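Local structure of niemann-Pick type C2 protein (Camponotus japonicus, 3WEB) at residues I16-C21 with V125-K130; I36-K41 with I110-R115. The protein binds oleic acid inside an immunoglobulin-like beta-sandwich and probably carries such lipids as semiochemicals in worker-ant communication. All coordinates share one frame; numbering follows the deposited sequence.

Interaction 1: I16-C21 with V125-K130; sequences IIISSC and VKFPAK. With OLA (oleic acid), chain B.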
# COMPACT_ATOMS: atom_id res chain seq x y z
N ILE A 16 5.42 7.33 -1.52
CA ILE A 16 4.78 6.26 -2.29
C ILE A 16 4.99 6.55 -3.76
O ILE A 16 4.78 7.67 -4.20
CB ILE A 16 3.26 6.20 -2.02
CG1 ILE A 16 2.94 6.29 -0.52
CG2 ILE A 16 2.63 4.96 -2.67
CD1 ILE A 16 3.40 5.10 0.31
N ILE A 17 5.43 5.54 -4.52
CA ILE A 17 5.55 5.65 -5.97
C ILE A 17 4.75 4.54 -6.62
O ILE A 17 4.93 3.37 -6.30
CB ILE A 17 7.01 5.58 -6.45
CG1 ILE A 17 7.87 6.64 -5.76
CG2 ILE A 17 7.10 5.71 -7.97
CD1 ILE A 17 9.37 6.41 -5.91
N ILE A 18 3.85 4.92 -7.53
CA ILE A 18 3.11 3.96 -8.33
C ILE A 18 3.46 4.24 -9.78
O ILE A 18 3.27 5.36 -10.26
CB ILE A 18 1.59 4.05 -8.09
CG1 ILE A 18 1.26 3.79 -6.61
CG2 ILE A 18 0.85 3.04 -8.98
CD1 ILE A 18 -0.20 3.95 -6.25
N SER A 19 3.96 3.23 -10.47
CA SER A 19 4.56 3.38 -11.81
C SER A 19 3.63 3.99 -12.85
O SER A 19 4.09 4.67 -13.76
CB SER A 19 5.10 2.04 -12.32
OG SER A 19 4.05 1.10 -12.47
N SER A 20 2.33 3.74 -12.71
CA SER A 20 1.36 4.15 -13.72
C SER A 20 0.83 5.58 -13.53
O SER A 20 0.11 6.09 -14.38
CB SER A 20 0.19 3.17 -13.75
OG SER A 20 -0.41 3.07 -12.47
N CYS A 21 1.17 6.21 -12.41
CA CYS A 21 0.62 7.54 -12.14
C CYS A 21 1.60 8.47 -11.46
O CYS A 21 2.60 8.04 -10.89
CB CYS A 21 -0.66 7.43 -11.30
SG CYS A 21 -0.39 7.01 -9.56
N VAL A 125 -2.08 4.41 4.15
CA VAL A 125 -2.00 5.29 2.97
C VAL A 125 -3.38 5.33 2.33
O VAL A 125 -4.01 4.30 2.16
CB VAL A 125 -1.00 4.73 1.94
CG1 VAL A 125 -0.92 5.63 0.71
CG2 VAL A 125 0.39 4.55 2.57
N LYS A 126 -3.83 6.54 1.99
CA LYS A 126 -5.12 6.72 1.33
C LYS A 126 -4.94 7.60 0.10
O LYS A 126 -4.35 8.68 0.18
CB LYS A 126 -6.12 7.35 2.30
CG LYS A 126 -7.51 7.55 1.74
CD LYS A 126 -8.33 8.35 2.74
CE LYS A 126 -9.82 8.16 2.55
NZ LYS A 126 -10.54 9.10 3.45
N PHE A 127 -5.44 7.14 -1.04
CA PHE A 127 -5.33 7.95 -2.26
C PHE A 127 -6.46 7.65 -3.24
O PHE A 127 -7.05 6.56 -3.20
CB PHE A 127 -3.95 7.73 -2.92
CG PHE A 127 -3.73 6.34 -3.42
CD1 PHE A 127 -3.30 5.33 -2.56
CD2 PHE A 127 -3.91 6.04 -4.76
CE1 PHE A 127 -3.08 4.05 -3.03
CE2 PHE A 127 -3.70 4.76 -5.25
CZ PHE A 127 -3.28 3.77 -4.37
N PRO A 128 -6.80 8.63 -4.10
CA PRO A 128 -7.81 8.38 -5.12
C PRO A 128 -7.20 7.70 -6.35
O PRO A 128 -6.11 8.09 -6.82
CB PRO A 128 -8.30 9.78 -5.48
CG PRO A 128 -7.11 10.66 -5.24
CD PRO A 128 -6.29 10.02 -4.15
N ALA A 129 -7.88 6.68 -6.87
CA ALA A 129 -7.41 6.01 -8.09
C ALA A 129 -8.47 5.92 -9.17
O ALA A 129 -9.67 5.98 -8.89
CB ALA A 129 -6.88 4.62 -7.76
N LYS A 130 -8.02 5.79 -10.41
CA LYS A 130 -8.93 5.55 -11.51
C LYS A 130 -8.38 4.41 -12.35
O LYS A 130 -7.30 4.52 -12.93
CB LYS A 130 -9.11 6.82 -12.35
CG LYS A 130 -10.24 6.70 -13.37
CD LYS A 130 -10.50 8.03 -14.05
CE LYS A 130 -11.51 7.87 -15.16
NZ LYS A 130 -11.66 9.13 -15.94
C1 OLA B . -0.79 -8.56 -3.55
O1 OLA B . -0.35 -8.84 -2.41
O2 OLA B . -1.80 -9.11 -4.05
C2 OLA B . -0.07 -7.51 -4.37
C3 OLA B . -0.97 -6.29 -4.59
C4 OLA B . -0.24 -5.00 -4.27
C5 OLA B . -0.84 -4.30 -3.06
C6 OLA B . -0.54 -2.80 -3.06
C7 OLA B . -1.83 -2.02 -3.27
C8 OLA B . -1.63 -0.50 -3.19
C9 OLA B . -1.09 0.05 -4.49
C10 OLA B . -1.85 0.40 -5.53
C11 OLA B . -3.36 0.29 -5.53
C12 OLA B . -3.85 -0.08 -6.92
C13 OLA B . -4.94 -1.14 -6.85
C14 OLA B . -5.20 -1.73 -8.24
C15 OLA B . -6.61 -2.31 -8.34
C16 OLA B . -6.57 -3.83 -8.40
C17 OLA B . -6.93 -4.33 -9.79
C18 OLA B . -7.65 -5.66 -9.73

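Interaction 2: I36-K41 with I110-R115; sequences IHVSMK and IMWEFR. With OLA (oleic acid), chain B.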
# COMPACT_ATOMS: atom_id res chain seq x y z
N ILE A 36 1.92 -3.09 -12.80
CA ILE A 36 2.01 -1.91 -11.96
C ILE A 36 3.10 -2.17 -10.92
O ILE A 36 3.09 -3.21 -10.25
CB ILE A 36 0.67 -1.60 -11.24
CG1 ILE A 36 -0.51 -1.60 -12.23
CG2 ILE A 36 0.75 -0.29 -10.46
CD1 ILE A 36 -0.43 -0.57 -13.33
N HIS A 37 4.04 -1.24 -10.83
CA HIS A 37 5.09 -1.32 -9.81
C HIS A 37 4.83 -0.29 -8.72
O HIS A 37 4.68 0.89 -8.99
CB HIS A 37 6.46 -1.10 -10.45
CG HIS A 37 6.65 -1.86 -11.73
ND1 HIS A 37 6.75 -3.23 -11.77
CD2 HIS A 37 6.73 -1.43 -13.01
CE1 HIS A 37 6.90 -3.62 -13.02
NE2 HIS A 37 6.90 -2.55 -13.79
N VAL A 38 4.78 -0.77 -7.48
CA VAL A 38 4.47 0.10 -6.34
C VAL A 38 5.64 0.06 -5.37
O VAL A 38 6.17 -1.02 -5.10
CB VAL A 38 3.19 -0.35 -5.60
CG1 VAL A 38 2.90 0.54 -4.39
CG2 VAL A 38 1.99 -0.36 -6.55
N SER A 39 6.05 1.23 -4.89
CA SER A 39 7.09 1.34 -3.87
C SER A 39 6.57 2.18 -2.70
O SER A 39 5.87 3.17 -2.90
CB SER A 39 8.34 2.02 -4.46
OG SER A 39 9.28 2.33 -3.43
N MET A 40 6.92 1.78 -1.48
CA MET A 40 6.67 2.61 -0.30
C MET A 40 7.91 2.68 0.57
O MET A 40 8.45 1.64 0.95
CB MET A 40 5.50 2.07 0.53
CG MET A 40 5.39 2.72 1.91
SD MET A 40 3.87 2.36 2.82
CE MET A 40 4.12 0.63 3.21
N LYS A 41 8.35 3.90 0.88
CA LYS A 41 9.40 4.13 1.88
C LYS A 41 8.74 4.42 3.21
O LYS A 41 7.93 5.35 3.32
CB LYS A 41 10.31 5.29 1.49
CG LYS A 41 10.99 5.11 0.14
CD LYS A 41 11.77 6.36 -0.22
CE LYS A 41 12.23 6.32 -1.67
NZ LYS A 41 13.03 7.53 -1.99
N ILE A 110 -8.53 4.35 -2.41
CA ILE A 110 -7.86 3.13 -1.96
C ILE A 110 -7.22 3.43 -0.62
O ILE A 110 -6.65 4.50 -0.42
CB ILE A 110 -6.83 2.66 -3.00
CG1 ILE A 110 -7.56 2.10 -4.23
CG2 ILE A 110 -5.89 1.61 -2.41
CD1 ILE A 110 -6.68 1.93 -5.45
N MET A 111 -7.36 2.49 0.32
CA MET A 111 -6.68 2.57 1.60
C MET A 111 -5.81 1.34 1.76
O MET A 111 -6.27 0.23 1.56
CB MET A 111 -7.66 2.67 2.76
CG MET A 111 -8.45 3.97 2.81
SD MET A 111 -9.72 3.94 4.10
CE MET A 111 -8.73 3.45 5.52
N TRP A 112 -4.56 1.56 2.13
CA TRP A 112 -3.58 0.49 2.15
C TRP A 112 -2.77 0.59 3.42
O TRP A 112 -2.18 1.64 3.70
CB TRP A 112 -2.70 0.61 0.90
CG TRP A 112 -1.55 -0.35 0.81
CD1 TRP A 112 -1.56 -1.69 1.07
CD2 TRP A 112 -0.22 -0.04 0.35
NE1 TRP A 112 -0.32 -2.23 0.83
CE2 TRP A 112 0.52 -1.24 0.40
CE3 TRP A 112 0.41 1.14 -0.06
CZ2 TRP A 112 1.88 -1.30 0.03
CZ3 TRP A 112 1.76 1.08 -0.43
CH2 TRP A 112 2.48 -0.13 -0.38
N GLU A 113 -2.76 -0.49 4.20
CA GLU A 113 -2.13 -0.51 5.51
C GLU A 113 -1.11 -1.62 5.67
O GLU A 113 -1.26 -2.70 5.11
CB GLU A 113 -3.18 -0.69 6.62
CG GLU A 113 -4.40 0.22 6.53
CD GLU A 113 -5.38 -0.00 7.67
OE1 GLU A 113 -5.33 -1.08 8.32
OE2 GLU A 113 -6.21 0.90 7.92
N PHE A 114 -0.05 -1.33 6.42
CA PHE A 114 0.84 -2.36 6.95
C PHE A 114 0.61 -2.41 8.45
O PHE A 114 0.69 -1.38 9.12
CB PHE A 114 2.31 -2.01 6.70
CG PHE A 114 2.85 -2.40 5.35
CD1 PHE A 114 2.01 -2.84 4.33
CD2 PHE A 114 4.21 -2.30 5.10
CE1 PHE A 114 2.53 -3.19 3.09
CE2 PHE A 114 4.73 -2.65 3.85
CZ PHE A 114 3.89 -3.10 2.85
N ARG A 115 0.32 -3.60 8.96
CA ARG A 115 0.18 -3.80 10.39
C ARG A 115 1.27 -4.73 10.91
O ARG A 115 1.80 -5.57 10.16
CB ARG A 115 -1.20 -4.37 10.72
CG ARG A 115 -2.34 -3.45 10.32
CD ARG A 115 -3.68 -4.10 10.61
NE ARG A 115 -4.79 -3.26 10.19
CZ ARG A 115 -6.07 -3.60 10.31
NH1 ARG A 115 -6.41 -4.76 10.87
NH2 ARG A 115 -7.03 -2.78 9.89
C1 OLA B . -0.79 -8.56 -3.55
O1 OLA B . -0.35 -8.84 -2.41
O2 OLA B . -1.80 -9.11 -4.05
C2 OLA B . -0.07 -7.51 -4.37
C3 OLA B . -0.97 -6.29 -4.59
C4 OLA B . -0.24 -5.00 -4.27
C5 OLA B . -0.84 -4.30 -3.06
C6 OLA B . -0.54 -2.80 -3.06
C7 OLA B . -1.83 -2.02 -3.27
C8 OLA B . -1.63 -0.50 -3.19
C9 OLA B . -1.09 0.05 -4.49
C10 OLA B . -1.85 0.40 -5.53
C11 OLA B . -3.36 0.29 -5.53
C12 OLA B . -3.85 -0.08 -6.92
C13 OLA B . -4.94 -1.14 -6.85
C14 OLA B . -5.20 -1.73 -8.24
C15 OLA B . -6.61 -2.31 -8.34
C16 OLA B . -6.57 -3.83 -8.40
C17 OLA B . -6.93 -4.33 -9.79
C18 OLA B . -7.65 -5.66 -9.73

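Interaction 1: I16-C21 with V125-K130
The ring of Phe127 takes C11 of the bound oleic acid at its edge, in the ring plane, 3.7 Å from CZ; Ile18 comes in obliquely, its CD1 3.6 Å from CZ of Phe127. The setting is the interior of an immunoglobulin-like beta-sandwich, where strand 11-18 of one sheet faces strand 121-131 of the other and no hydrogen bond joins 16-21 to 125-130. Ile18 and Phe127 approach from opposite directions. At chi1 65° the Phe127 side chain leaves the backbone flanked by both its N and its carbonyl carbon, and from there CZ reaches the isoleucine and the lipid. Ile18 CD1 itself lies 4.0 Å from OLA C10, so lipid, isoleucine and phenylalanine form a three-way apolar junction. Phe3 adds a further ring beside Phe127, the two planes inclined at about 60°, and is also touched by Ile16 and Ile18. Beyond Ile18 the chain leaves the sheet in a type I turn, closed by Cys21 N on Ile18 O at 3.1 Å; Cys21 is then tied by a disulfide to Cys28, against which the side chains of Ile18 and Phe127 also rest. At the other end of the contact Ile16 and Val125 reach toward each other tip to tip, with Ile16 CD1 3.8 Å from Val125 CG2.

Interaction 2: I36-K41 with I110-R115
Across the middle of the ML-domain sandwich, strand 34-44 of one sheet faces strand 107-116 of the other, and their inward side chains line part of the lipid pocket. The short segments 36-41 and 110-115 approach to 11.3 Å between axes and cross at -53°, too far for backbone pairing, so side chains and the lipid make the contact. Met40 does most of the bridging. Its chain runs extended from the backbone and bends at the last torsion (chi3 70°), which carries CE over one face of Phe114: the methyl stands 3.6 Å from the ring centroid, a CH-pi contact, with CE2 of Phe114 its nearest atom. The sulfur of the same residue makes a Met-aromatic contact with Trp112, oblique to the indole at 4.6 Å from SD to the centroid of the six-membered ring. Nearer the backbone, Met40 CB lies 3.8 Å from Trp112 CH2. Val38 meets that same indole corner through CG1, while its CG2 lies 3.7 Å from C9 of the oleic acid. The acyl chain passes over one face of Trp112, C8 being 3.8 Å from CD2 and displaced toward the rim. On the side turned from segment 36-41, Arg115 grips one carboxylate oxygen of Glu113 side-on, NE and NH2 each 2.9 Å from OE1; Lys121 takes Glu113 OE2. Val38, Ile110 and Trp112 offer hydrocarbon and an indole face to the acyl chain, while Met40 and Phe114 pack beside them, consistent with apolar fit rather than polar recognition of this part of the lipid.

How the interactions relate
Interactions 1 and 2, their centres about 9 Å apart, are neighbouring meetings of the same two sheets. Each pairs one strand of the three-stranded sheet (11-18 or 34-44) with one of the other sheet (121-131 or 107-116). In chain order the strands run 11-18, 34-44, 107-116, 121-131, so interaction 1 encloses interaction 2. Adjacent strands join them: antiparallel backbone pairing links Val125 O to Trp112 N and Phe127 O to Ile110 N, while within the three-stranded sheet Ile16 CD1 packs on Met40 CG, on the side facing the other sheet. Both contacts touch the oleic acid, so this shared interior forms part of the lipid-binding site.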